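Local coordinates for acetyltransferase, GNAT family (Streptococcus pneumoniae, PDB 2I79), which probably transfers the acetyl group of acetyl coenzyme A, which it binds, to the amino group of an acceptor such as an amino acid, at residues 22-27 / 96-101; 61-66 / 71-76; 5-10 / 104-109. All blocks are in the same frame, centred on the assembly; numbering follows the deposited sequence.

Contact 1 (22-27 / 96-101). With ACO (acetyl coenzyme *a), chain G.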
loop_
_atom_site.group_PDB
_atom_site.type_symbol
_atom_site.label_atom_id
_atom_site.label_comp_id
_atom_site.label_asym_id
_atom_site.label_seq_id
_atom_site.Cartn_x
_atom_site.Cartn_y
_atom_site.Cartn_z
ATOM N N LEU A 22 6.322 19.728 -3.040
ATOM C CA LEU A 22 6.650 18.302 -3.023
ATOM C C LEU A 22 7.860 18.038 -3.908
ATOM O O LEU A 22 8.673 17.219 -3.596
ATOM C CB LEU A 22 5.451 17.450 -3.405
ATOM C CG LEU A 22 4.373 17.372 -2.312
ATOM C CD1 LEU A 22 3.016 16.990 -2.900
ATOM C CD2 LEU A 22 4.798 16.386 -1.183
ATOM N N ASN A 23 7.985 18.783 -4.992
ATOM C CA ASN A 23 9.180 18.710 -5.838
ATOM C C ASN A 23 10.420 19.198 -5.092
ATOM O O ASN A 23 11.505 18.602 -5.209
ATOM C CB ASN A 23 8.982 19.520 -7.123
ATOM C CG ASN A 23 8.178 18.781 -8.172
ATOM O OD1 ASN A 23 7.428 19.383 -8.976
ATOM N ND2 ASN A 23 8.338 17.482 -8.192
ATOM N N ARG A 24 10.241 20.231 -4.288
ATOM C CA ARG A 24 11.362 20.726 -3.465
ATOM C C ARG A 24 11.849 19.663 -2.494
ATOM O O ARG A 24 13.006 19.319 -2.511
ATOM C CB ARG A 24 11.002 22.014 -2.714
ATOM C CG ARG A 24 12.085 22.453 -1.713
ATOM C CD ARG A 24 11.868 23.874 -1.190
ATOM N NE ARG A 24 10.861 23.986 -0.101
ATOM C CZ ARG A 24 11.091 24.228 1.206
ATOM N NH1 ARG A 24 12.311 24.402 1.731
ATOM N NH2 ARG A 24 10.056 24.319 2.016
ATOM N N VAL A 25 10.959 19.109 -1.679
ATOM C CA VAL A 25 11.376 18.152 -0.647
ATOM C C VAL A 25 11.848 16.819 -1.231
ATOM O O VAL A 25 12.660 16.134 -0.650
ATOM C CB VAL A 25 10.270 17.943 0.433
ATOM C CG1 VAL A 25 9.982 19.247 1.135
ATOM C CG2 VAL A 25 8.985 17.360 -0.189
ATOM N N SER A 26 11.378 16.463 -2.413
ATOM C CA SER A 26 11.810 15.204 -3.052
ATOM C C SER A 26 13.349 15.192 -3.370
ATOM O O SER A 26 13.952 14.117 -3.544
ATOM C CB SER A 26 10.954 14.939 -4.304
ATOM O OG SER A 26 11.425 15.723 -5.335
ATOM N N LEU A 27 13.953 16.392 -3.383
ATOM C CA LEU A 27 15.347 16.630 -3.674
ATOM C C LEU A 27 16.201 16.807 -2.414
ATOM O O LEU A 27 17.437 16.800 -2.494
ATOM C CB LEU A 27 15.476 17.924 -4.479
ATOM C CG LEU A 27 14.790 17.980 -5.834
ATOM C CD1 LEU A 27 14.871 19.384 -6.349
ATOM C CD2 LEU A 27 15.429 16.997 -6.793
ATOM N N LYS A 96 13.477 20.955 4.709
ATOM C CA LYS A 96 14.660 20.710 5.500
ATOM C C LYS A 96 15.020 21.953 6.302
ATOM O O LYS A 96 15.262 21.884 7.497
ATOM C CB LYS A 96 15.824 20.301 4.592
ATOM C CG LYS A 96 17.058 19.776 5.341
ATOM C CD LYS A 96 18.059 19.078 4.388
ATOM C CE LYS A 96 19.366 18.781 5.122
ATOM N NZ LYS A 96 20.312 17.821 4.431
ATOM N N ARG A 97 14.981 23.092 5.624
ATOM C CA ARG A 97 15.221 24.396 6.235
ATOM C C ARG A 97 14.449 24.612 7.564
ATOM O O ARG A 97 14.911 25.383 8.403
ATOM C CB ARG A 97 14.868 25.507 5.220
ATOM C CG ARG A 97 15.681 26.782 5.354
ATOM C CD ARG A 97 16.194 27.308 3.949
ATOM N NE ARG A 97 17.087 26.328 3.283
ATOM C CZ ARG A 97 16.820 25.645 2.159
ATOM N NH1 ARG A 97 15.668 25.811 1.486
ATOM N NH2 ARG A 97 17.733 24.786 1.688
ATOM N N TYR A 98 13.307 23.930 7.762
ATOM C CA TYR A 98 12.465 24.124 8.969
ATOM C C TYR A 98 12.440 22.968 9.973
ATOM O O TYR A 98 11.630 22.966 10.921
ATOM C CB TYR A 98 11.018 24.379 8.575
ATOM C CG TYR A 98 10.786 25.397 7.482
ATOM C CD1 TYR A 98 10.535 24.986 6.183
ATOM C CD2 TYR A 98 10.765 26.776 7.764
ATOM C CE1 TYR A 98 10.278 25.908 5.183
ATOM C CE2 TYR A 98 10.495 27.717 6.759
ATOM C CZ TYR A 98 10.253 27.263 5.471
ATOM O OH TYR A 98 9.991 28.136 4.442
ATOM N N TRP A 99 13.295 21.978 9.770
ATOM C CA TRP A 99 13.369 20.864 10.691
ATOM C C TRP A 99 13.724 21.288 12.129
ATOM O O TRP A 99 14.345 22.354 12.365
ATOM C CB TRP A 99 14.409 19.862 10.223
ATOM C CG TRP A 99 14.063 19.083 9.003
ATOM C CD1 TRP A 99 12.856 19.069 8.302
ATOM C CD2 TRP A 99 14.919 18.160 8.337
ATOM N NE1 TRP A 99 12.947 18.189 7.249
ATOM C CE2 TRP A 99 14.191 17.618 7.245
ATOM C CE3 TRP A 99 16.237 17.728 8.558
ATOM C CZ2 TRP A 99 14.749 16.678 6.369
ATOM C CZ3 TRP A 99 16.791 16.787 7.689
ATOM C CH2 TRP A 99 16.050 16.280 6.602
ATOM N N ASN A 100 13.307 20.442 13.070
ATOM C CA ASN A 100 13.610 20.570 14.484
ATOM C C ASN A 100 13.193 21.880 15.118
ATOM O O ASN A 100 13.941 22.460 15.920
ATOM C CB ASN A 100 15.091 20.333 14.713
ATOM C CG ASN A 100 15.541 19.051 14.124
ATOM O OD1 ASN A 100 16.420 19.018 13.249
ATOM N ND2 ASN A 100 14.908 17.968 14.555
ATOM N N ASN A 101 12.011 22.342 14.732
ATOM C CA ASN A 101 11.382 23.487 15.343
ATOM C C ASN A 101 9.996 23.138 15.885
ATOM O O ASN A 101 9.272 24.036 16.348
ATOM C CB ASN A 101 11.288 24.624 14.322
ATOM C CG ASN A 101 12.613 25.285 14.080
ATOM O OD1 ASN A 101 13.169 25.914 14.979
ATOM N ND2 ASN A 101 13.155 25.124 12.889
HETATM N N1A ACO G . 17.725 11.106 15.863
HETATM C C2A ACO G . 16.746 11.190 16.789
HETATM N N3A ACO G . 15.961 12.277 16.923
HETATM C C4A ACO G . 16.116 13.348 16.120
HETATM C C5A ACO G . 17.142 13.331 15.080
HETATM C C6A ACO G . 17.959 12.112 14.986
HETATM N N6A ACO G . 18.929 12.024 14.052
HETATM N N7A ACO G . 17.078 14.505 14.449
HETATM C C8A ACO G . 16.072 15.214 15.045
HETATM N N9A ACO G . 15.506 14.517 16.044
HETATM C C1B ACO G . 14.380 14.840 16.965
HETATM C C2B ACO G . 14.253 16.249 17.523
HETATM O O2B ACO G . 15.027 16.427 18.711
HETATM C C3B ACO G . 12.779 16.289 17.837
HETATM O O3B ACO G . 12.418 15.539 18.983
HETATM P P3B ACO G . 11.992 16.190 20.381
HETATM O O7A ACO G . 13.389 16.643 20.775
HETATM O O8A ACO G . 11.394 15.087 21.222
HETATM O O9A ACO G . 10.981 17.266 20.075
HETATM C C4B ACO G . 12.166 15.495 16.693
HETATM O O4B ACO G . 13.157 14.557 16.290
HETATM C C5B ACO G . 11.752 16.424 15.559
HETATM O O5B ACO G . 10.436 16.881 15.894
HETATM P P1A ACO G . 9.813 18.106 15.061
HETATM O O1A ACO G . 10.803 19.239 14.985
HETATM O O2A ACO G . 8.418 18.303 15.618
HETATM O O3A ACO G . 9.816 17.455 13.579
HETATM P P2A ACO G . 10.365 18.099 12.178
HETATM O O4A ACO G . 11.890 18.134 12.024
HETATM O O5A ACO G . 9.553 19.359 11.995
HETATM O O6A ACO G . 9.790 16.908 11.220
HETATM C CBP ACO G . 10.437 14.998 9.835
HETATM C CCP ACO G . 10.387 15.616 11.219
HETATM C CDP ACO G . 10.981 13.569 9.976
HETATM C CEP ACO G . 9.016 15.018 9.251
HETATM C CAP ACO G . 11.377 15.819 8.944
HETATM O OAP ACO G . 12.748 15.734 9.400
HETATM C C9P ACO G . 11.277 15.390 7.490
HETATM O O9P ACO G . 10.398 15.847 6.784
HETATM N N8P ACO G . 12.186 14.537 7.035
HETATM C C7P ACO G . 12.268 14.055 5.651
HETATM C C6P ACO G . 11.040 13.272 5.188
HETATM C C5P ACO G . 10.739 12.132 6.120
HETATM O O5P ACO G . 11.621 11.347 6.402
HETATM N N4P ACO G . 9.503 12.050 6.596
HETATM C C3P ACO G . 9.056 10.999 7.495
HETATM C C2P ACO G . 8.893 9.646 6.816
HETATM S S1P ACO G . 7.604 9.747 5.606
HETATM C C ACO G . 6.180 9.218 6.183
HETATM O O ACO G . 5.750 9.932 7.059
HETATM C CH3 ACO G . 5.557 7.956 5.613
#
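The pyrophosphate-binding loop of the GNAT fold, which links strand 87-94 to helix 103-117, meets helix 15-26 here through Arg24, whose guanidinium reaches Arg97 and Tyr98. The contact is an example of one long side chain bridging two elements whose backbones stay well apart. The Arg24 chain runs extended from the helix and then bends at its third torsion (chi3 80°), which brings both terminal nitrogens up to the loop. Its NH2 comes to the rim of the tyrosine, 3.6 Å from Tyr98 CE1 and in the plane of that ring. The two flat groups stand almost perpendicular, at 88°, so this is an edge contact rather than a cation-pi stack. The other nitrogen, Arg24 NH1, lies 3.6 Å from Arg97 NH1, a meeting of like charges near the surface. Glu28 probably tempers it: its carboxylate makes a weak, long ion pair with Arg24 NH1 and also accepts a hydrogen bond from Lys96 N.

Beyond Tyr98 the loop turns to the cofactor. Trp99 turns one face to acetyl coenzyme A, with the cofactor hydroxyl OAP 3.2 Å from Trp99 CE2 and offset toward the ring's rim, while Lys96 CA packs over the opposite face. The indole NE1 is hydrogen-bonded to Ile94 O, which helps to fix the rotation of the ring. Asn101 ND2 reaches back to Tyr98 O in a weak hydrogen bond that spans the turn. The backbone between these side chains grips the pyrophosphate directly: Asn100 N donates an almost straight hydrogen bond to cofactor atom O4A, 2.9 Å long with an N-H...O angle of 171°.

Contact 2 (61-66 / 71-76)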
loop_
_atom_site.group_PDB
_atom_site.type_symbol
_atom_site.label_atom_id
_atom_site.label_comp_id
_atom_site.label_asym_id
_atom_site.label_seq_id
_atom_site.Cartn_x
_atom_site.Cartn_y
_atom_site.Cartn_z
ATOM N N THR A 61 -5.563 15.780 3.598
ATOM C CA THR A 61 -4.284 16.431 3.410
ATOM C C THR A 61 -4.303 17.771 4.144
ATOM O O THR A 61 -5.141 18.617 3.863
ATOM C CB THR A 61 -3.960 16.688 1.938
ATOM O OG1 THR A 61 -3.931 15.455 1.250
ATOM C CG2 THR A 61 -2.588 17.398 1.760
ATOM N N LEU A 62 -3.386 17.923 5.100
ATOM C CA LEU A 62 -3.202 19.146 5.879
ATOM C C LEU A 62 -1.896 19.824 5.501
ATOM O O LEU A 62 -0.858 19.170 5.360
ATOM C CB LEU A 62 -3.157 18.843 7.372
ATOM C CG LEU A 62 -4.438 18.354 8.085
ATOM C CD1 LEU A 62 -4.126 18.027 9.549
ATOM C CD2 LEU A 62 -5.571 19.357 8.011
ATOM N N LEU A 63 -1.954 21.146 5.371
ATOM C CA LEU A 63 -0.813 21.952 4.997
ATOM C C LEU A 63 -0.398 22.907 6.133
ATOM O O LEU A 63 -1.254 23.432 6.856
ATOM C CB LEU A 63 -1.175 22.778 3.762
ATOM C CG LEU A 63 -1.672 22.064 2.495
ATOM C CD1 LEU A 63 -1.971 23.067 1.395
ATOM C CD2 LEU A 63 -0.674 21.027 2.012
ATOM N N ALA A 64 0.906 23.133 6.272
ATOM C CA ALA A 64 1.439 24.185 7.136
ATOM C C ALA A 64 2.069 25.242 6.250
ATOM O O ALA A 64 2.953 24.934 5.471
ATOM C CB ALA A 64 2.471 23.615 8.104
ATOM N N PHE A 65 1.584 26.484 6.360
ATOM C CA PHE A 65 2.202 27.637 5.739
ATOM C C PHE A 65 3.022 28.379 6.797
ATOM O O PHE A 65 2.515 28.738 7.863
ATOM C CB PHE A 65 1.150 28.586 5.146
ATOM C CG PHE A 65 0.297 27.960 4.069
ATOM C CD1 PHE A 65 0.589 28.166 2.734
ATOM C CD2 PHE A 65 -0.792 27.153 4.407
ATOM C CE1 PHE A 65 -0.213 27.598 1.742
ATOM C CE2 PHE A 65 -1.581 26.568 3.447
ATOM C CZ PHE A 65 -1.301 26.780 2.107
ATOM N N LEU A 66 4.298 28.582 6.490
ATOM C CA LEU A 66 5.180 29.429 7.271
ATOM C C LEU A 66 5.483 30.649 6.429
ATOM O O LEU A 66 5.973 30.526 5.290
ATOM C CB LEU A 66 6.463 28.688 7.581
ATOM C CG LEU A 66 7.088 28.753 8.951
ATOM C CD1 LEU A 66 6.082 28.857 10.143
ATOM C CD2 LEU A 66 7.948 27.477 9.023
ATOM N N ALA A 71 5.315 24.921 4.173
ATOM C CA ALA A 71 6.506 24.446 4.843
ATOM C C ALA A 71 6.462 22.937 5.181
ATOM O O ALA A 71 7.511 22.332 5.427
ATOM C CB ALA A 71 6.736 25.265 6.117
ATOM N N GLY A 72 5.254 22.358 5.192
ATOM C CA GLY A 72 5.060 20.966 5.544
ATOM C C GLY A 72 3.697 20.424 5.141
ATOM O O GLY A 72 2.763 21.184 4.913
ATOM N N ILE A 73 3.598 19.111 4.998
ATOM C CA ILE A 73 2.321 18.452 4.731
ATOM C C ILE A 73 2.196 17.166 5.518
ATOM O O ILE A 73 3.189 16.496 5.788
ATOM C CB ILE A 73 2.104 18.150 3.225
ATOM C CG1 ILE A 73 3.073 17.088 2.704
ATOM C CG2 ILE A 73 2.206 19.439 2.412
ATOM C CD1 ILE A 73 2.400 15.695 2.537
ATOM N N VAL A 74 0.976 16.862 5.937
ATOM C CA VAL A 74 0.649 15.541 6.454
ATOM C C VAL A 74 -0.512 15.011 5.601
ATOM O O VAL A 74 -1.476 15.718 5.296
ATOM C CB VAL A 74 0.382 15.504 8.006
ATOM C CG1 VAL A 74 -0.655 16.505 8.441
ATOM C CG2 VAL A 74 -0.026 14.068 8.462
ATOM N N ASN A 75 -0.378 13.758 5.189
ATOM C CA ASN A 75 -1.319 13.122 4.306
ATOM C C ASN A 75 -1.836 11.854 4.971
ATOM O O ASN A 75 -1.046 11.022 5.452
ATOM C CB ASN A 75 -0.576 12.784 3.037
ATOM C CG ASN A 75 -1.415 12.901 1.832
ATOM O OD1 ASN A 75 -1.779 11.894 1.222
ATOM N ND2 ASN A 75 -1.757 14.130 1.470
ATOM N N ILE A 76 -3.151 11.724 5.068
ATOM C CA ILE A 76 -3.739 10.421 5.354
ATOM C C ILE A 76 -4.470 9.907 4.122
ATOM O O ILE A 76 -5.323 10.582 3.552
ATOM C CB ILE A 76 -4.689 10.424 6.530
ATOM C CG1 ILE A 76 -3.970 10.907 7.794
ATOM C CG2 ILE A 76 -5.255 9.023 6.706
ATOM C CD1 ILE A 76 -4.906 11.127 8.956
#
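Strands 60-66 and 69-77 form a beta hairpin in the central sheet of the GNAT fold, and a classic bulge interrupts it where Ala64 faces both Ala71 and Gly72. There Ala64 O is shared between two donors. Ala71 N makes the short bond, 2.7 Å from Ala64 O, whereas Gly72 N is a weak partner at 3.5 Å from the same oxygen. Beyond the bulge the pairing is regular and antiparallel: Ala64 N donates to Gly72 O at 3.0 Å, and Leu62 and Val74 exchange a reciprocal pair of bonds, of which Leu62 N to Val74 O measures 2.9 Å.

The side chains show the usual alternation of a strand pair. Leu62 and Val74 lie side by side and point the same way, with Leu62 CB 3.6 Å from Val74 CG1. That methyl sits between the backbone N and the carbonyl carbon (chi1 53°), which turns it toward the leucine. On the other face Leu63 slants across Ile73, and the contact between Leu63 CD2 and Ile73 CG2 is tight at 3.3 Å. Thr61 and Asn75 follow on this face, where Thr61 OG1 is held by Gln53. Near the bulge, Leu66 CB packs 3.7 Å from Ala71 CB.

The hairpin lies within the central sheet, bonded along one side to strand 5-9 and along the other to strand 87-94. Helix 103-117 packs on the face of Leu62, Ala64 and Val74, through Glu110, Leu103 and Ala111 respectively.

Contact 3 (5-10 / 104-109). With ACO (acetyl coenzyme *a), chain G.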
loop_
_atom_site.group_PDB
_atom_site.type_symbol
_atom_site.label_atom_id
_atom_site.label_comp_id
_atom_site.label_asym_id
_atom_site.label_seq_id
_atom_site.Cartn_x
_atom_site.Cartn_y
_atom_site.Cartn_z
ATOM N N LEU A 5 2.313 31.524 11.044
ATOM C CA LEU A 5 1.963 30.098 10.845
ATOM C C LEU A 5 0.491 29.930 10.505
ATOM O O LEU A 5 -0.352 30.470 11.195
ATOM C CB LEU A 5 2.272 29.276 12.104
ATOM C CG LEU A 5 1.985 27.759 12.060
ATOM C CD1 LEU A 5 2.769 27.062 10.923
ATOM C CD2 LEU A 5 2.295 27.055 13.376
ATOM N N LEU A 6 0.183 29.170 9.461
ATOM C CA LEU A 6 -1.190 28.662 9.257
ATOM C C LEU A 6 -1.161 27.140 9.055
ATOM O O LEU A 6 -0.382 26.631 8.259
ATOM C CB LEU A 6 -1.890 29.363 8.055
ATOM C CG LEU A 6 -3.251 28.794 7.589
ATOM C CD1 LEU A 6 -4.370 28.977 8.636
ATOM C CD2 LEU A 6 -3.663 29.443 6.295
ATOM N N ILE A 7 -1.991 26.419 9.800
ATOM C CA ILE A 7 -2.241 25.008 9.523
ATOM C C ILE A 7 -3.710 24.854 9.173
ATOM O O ILE A 7 -4.591 25.314 9.920
ATOM C CB ILE A 7 -1.869 24.099 10.683
ATOM C CG1 ILE A 7 -0.349 24.149 10.882
ATOM C CG2 ILE A 7 -2.340 22.667 10.392
ATOM C CD1 ILE A 7 0.189 23.313 12.043
ATOM N N ARG A 8 -3.965 24.246 8.015
ATOM C CA ARG A 8 -5.338 23.970 7.560
ATOM C C ARG A 8 -5.385 22.903 6.468
ATOM O O ARG A 8 -4.381 22.621 5.805
ATOM C CB ARG A 8 -6.005 25.239 7.001
ATOM C CG ARG A 8 -5.338 25.819 5.768
ATOM C CD ARG A 8 -6.282 26.720 4.972
ATOM N NE ARG A 8 -5.591 27.450 3.906
ATOM C CZ ARG A 8 -5.235 26.931 2.734
ATOM N NH1 ARG A 8 -5.516 25.667 2.438
ATOM N NH2 ARG A 8 -4.616 27.684 1.838
ATOM N N GLU A 9 -6.584 22.387 6.241
ATOM C CA GLU A 9 -6.830 21.430 5.156
ATOM C C GLU A 9 -6.474 22.034 3.807
ATOM O O GLU A 9 -6.770 23.205 3.562
ATOM C CB GLU A 9 -8.298 20.991 5.166
ATOM C CG GLU A 9 -8.579 19.815 4.278
ATOM C CD GLU A 9 -9.950 19.142 4.549
ATOM O OE1 GLU A 9 -10.664 19.512 5.519
ATOM O OE2 GLU A 9 -10.289 18.211 3.788
ATOM N N ALA A 10 -5.831 21.244 2.946
ATOM C CA ALA A 10 -5.520 21.663 1.583
ATOM C C ALA A 10 -6.811 21.895 0.795
ATOM O O ALA A 10 -7.798 21.178 0.993
ATOM C CB ALA A 10 -4.668 20.616 0.875
ATOM N N GLY A 104 6.789 19.336 12.432
ATOM C CA GLY A 104 6.420 17.931 12.259
ATOM C C GLY A 104 5.461 17.424 13.330
ATOM O O GLY A 104 4.491 16.760 13.011
ATOM N N SER A 105 5.733 17.731 14.600
ATOM C CA SER A 105 4.862 17.337 15.715
ATOM C C SER A 105 3.492 17.968 15.676
ATOM O O SER A 105 2.511 17.312 15.937
ATOM C CB SER A 105 5.481 17.712 17.069
ATOM O OG SER A 105 6.526 16.842 17.366
ATOM N N LEU A 106 3.442 19.265 15.427
ATOM C CA LEU A 106 2.173 19.978 15.327
ATOM C C LEU A 106 1.242 19.363 14.256
ATOM O O LEU A 106 0.040 19.159 14.483
ATOM C CB LEU A 106 2.469 21.423 14.974
ATOM C CG LEU A 106 1.689 22.566 15.614
ATOM C CD1 LEU A 106 1.345 22.313 17.100
ATOM C CD2 LEU A 106 2.562 23.850 15.419
ATOM N N LEU A 107 1.829 19.068 13.103
ATOM C CA LEU A 107 1.115 18.479 11.966
ATOM C C LEU A 107 0.681 17.044 12.272
ATOM O O LEU A 107 -0.470 16.673 12.040
ATOM C CB LEU A 107 2.016 18.504 10.723
ATOM C CG LEU A 107 1.707 19.282 9.429
ATOM C CD1 LEU A 107 0.667 20.412 9.558
ATOM C CD2 LEU A 107 3.026 19.782 8.838
ATOM N N LEU A 108 1.600 16.246 12.818
ATOM C CA LEU A 108 1.264 14.882 13.228
ATOM C C LEU A 108 0.105 14.890 14.219
ATOM O O LEU A 108 -0.810 14.076 14.102
ATOM C CB LEU A 108 2.459 14.149 13.872
ATOM C CG LEU A 108 2.620 12.660 13.556
ATOM C CD1 LEU A 108 3.218 11.960 14.682
ATOM C CD2 LEU A 108 1.295 11.933 13.104
ATOM N N GLU A 109 0.139 15.799 15.192
ATOM C CA GLU A 109 -0.927 15.820 16.202
ATOM C C GLU A 109 -2.253 16.250 15.628
ATOM O O GLU A 109 -3.296 15.734 16.021
ATOM C CB GLU A 109 -0.606 16.708 17.395
ATOM C CG GLU A 109 -0.666 15.967 18.790
ATOM C CD GLU A 109 -1.573 14.695 18.837
ATOM O OE1 GLU A 109 -1.030 13.627 19.214
ATOM O OE2 GLU A 109 -2.804 14.751 18.503
HETATM N N1A ACO G . 17.725 11.106 15.863
HETATM C C2A ACO G . 16.746 11.190 16.789
HETATM N N3A ACO G . 15.961 12.277 16.923
HETATM C C4A ACO G . 16.116 13.348 16.120
HETATM C C5A ACO G . 17.142 13.331 15.080
HETATM C C6A ACO G . 17.959 12.112 14.986
HETATM N N6A ACO G . 18.929 12.024 14.052
HETATM N N7A ACO G . 17.078 14.505 14.449
HETATM C C8A ACO G . 16.072 15.214 15.045
HETATM N N9A ACO G . 15.506 14.517 16.044
HETATM C C1B ACO G . 14.380 14.840 16.965
HETATM C C2B ACO G . 14.253 16.249 17.523
HETATM O O2B ACO G . 15.027 16.427 18.711
HETATM C C3B ACO G . 12.779 16.289 17.837
HETATM O O3B ACO G . 12.418 15.539 18.983
HETATM P P3B ACO G . 11.992 16.190 20.381
HETATM O O7A ACO G . 13.389 16.643 20.775
HETATM O O8A ACO G . 11.394 15.087 21.222
HETATM O O9A ACO G . 10.981 17.266 20.075
HETATM C C4B ACO G . 12.166 15.495 16.693
HETATM O O4B ACO G . 13.157 14.557 16.290
HETATM C C5B ACO G . 11.752 16.424 15.559
HETATM O O5B ACO G . 10.436 16.881 15.894
HETATM P P1A ACO G . 9.813 18.106 15.061
HETATM O O1A ACO G . 10.803 19.239 14.985
HETATM O O2A ACO G . 8.418 18.303 15.618
HETATM O O3A ACO G . 9.816 17.455 13.579
HETATM P P2A ACO G . 10.365 18.099 12.178
HETATM O O4A ACO G . 11.890 18.134 12.024
HETATM O O5A ACO G . 9.553 19.359 11.995
HETATM O O6A ACO G . 9.790 16.908 11.220
HETATM C CBP ACO G . 10.437 14.998 9.835
HETATM C CCP ACO G . 10.387 15.616 11.219
HETATM C CDP ACO G . 10.981 13.569 9.976
HETATM C CEP ACO G . 9.016 15.018 9.251
HETATM C CAP ACO G . 11.377 15.819 8.944
HETATM O OAP ACO G . 12.748 15.734 9.400
HETATM C C9P ACO G . 11.277 15.390 7.490
HETATM O O9P ACO G . 10.398 15.847 6.784
HETATM N N8P ACO G . 12.186 14.537 7.035
HETATM C C7P ACO G . 12.268 14.055 5.651
HETATM C C6P ACO G . 11.040 13.272 5.188
HETATM C C5P ACO G . 10.739 12.132 6.120
HETATM O O5P ACO G . 11.621 11.347 6.402
HETATM N N4P ACO G . 9.503 12.050 6.596
HETATM C C3P ACO G . 9.056 10.999 7.495
HETATM C C2P ACO G . 8.893 9.646 6.816
HETATM S S1P ACO G . 7.604 9.747 5.606
HETATM C C ACO G . 6.180 9.218 6.183
HETATM O O ACO G . 5.750 9.932 7.059
HETATM C CH3 ACO G . 5.557 7.956 5.613
#
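Ile7 and Leu106 meet at a slant, the CD1 end of the isoleucine lying 3.9 Å from Leu106 CG. The same methyl also reaches the neighbouring leucine, with Ile7 CD1 3.8 Å from Leu107 CD1, so it fits between two successive side chains of the helix. Ile7 CG1 stands anti to the carbonyl carbon (chi1 -66°) and the chain continues extended, carrying CD1 out toward the helix. The CG2 branch flanks Leu107 CD1 as well. Two residues earlier in the strand, Leu5 also meets Leu106, tip to tip, their CD2 atoms 3.8 Å apart. Apolar side chains fill the contact, where the axes of the two short segments approach to 10.2 Å at 27°.

The N-terminal turn of the helix, by contrast, holds acetyl coenzyme A with polar groups. Gly104 N donates to cofactor O5A at 2.8 Å; lacking a side chain, this residue lets the pyrophosphate come close. Ser105 grips O2A twice, through its backbone N and its OG, and that hydroxyl is also bonded to Lys141 NZ. Apolar packing on the sheet, with backbone amides of the first helical turn holding a pyrophosphate, is characteristic of the cofactor-binding helix of the GNAT fold.

How the contacts relate
The three contacts illustrate how a GNAT domain places its sheet, a helix and a loop round the cofactor. Contacts 2 and 3 have centres only 5 Å apart and share the sheet, in which strand 60-66 lies between strands 5-9 and 69-77; Phe65 N to Leu6 O and Ala10 N to Thr61 O are probable hydrogen bonds between them. Contact 1 lies about 12 Å from contact 2, centre to centre, and touches it where Tyr98 packs on Leu66 and Ala71. Along the chain, contact 3 encloses contact 1, which encloses the local hairpin of contact 2. Contacts 1 and 3, centres 15 Å apart, both touch acetyl coenzyme A, through loop 96-101 and the start of helix 103-117.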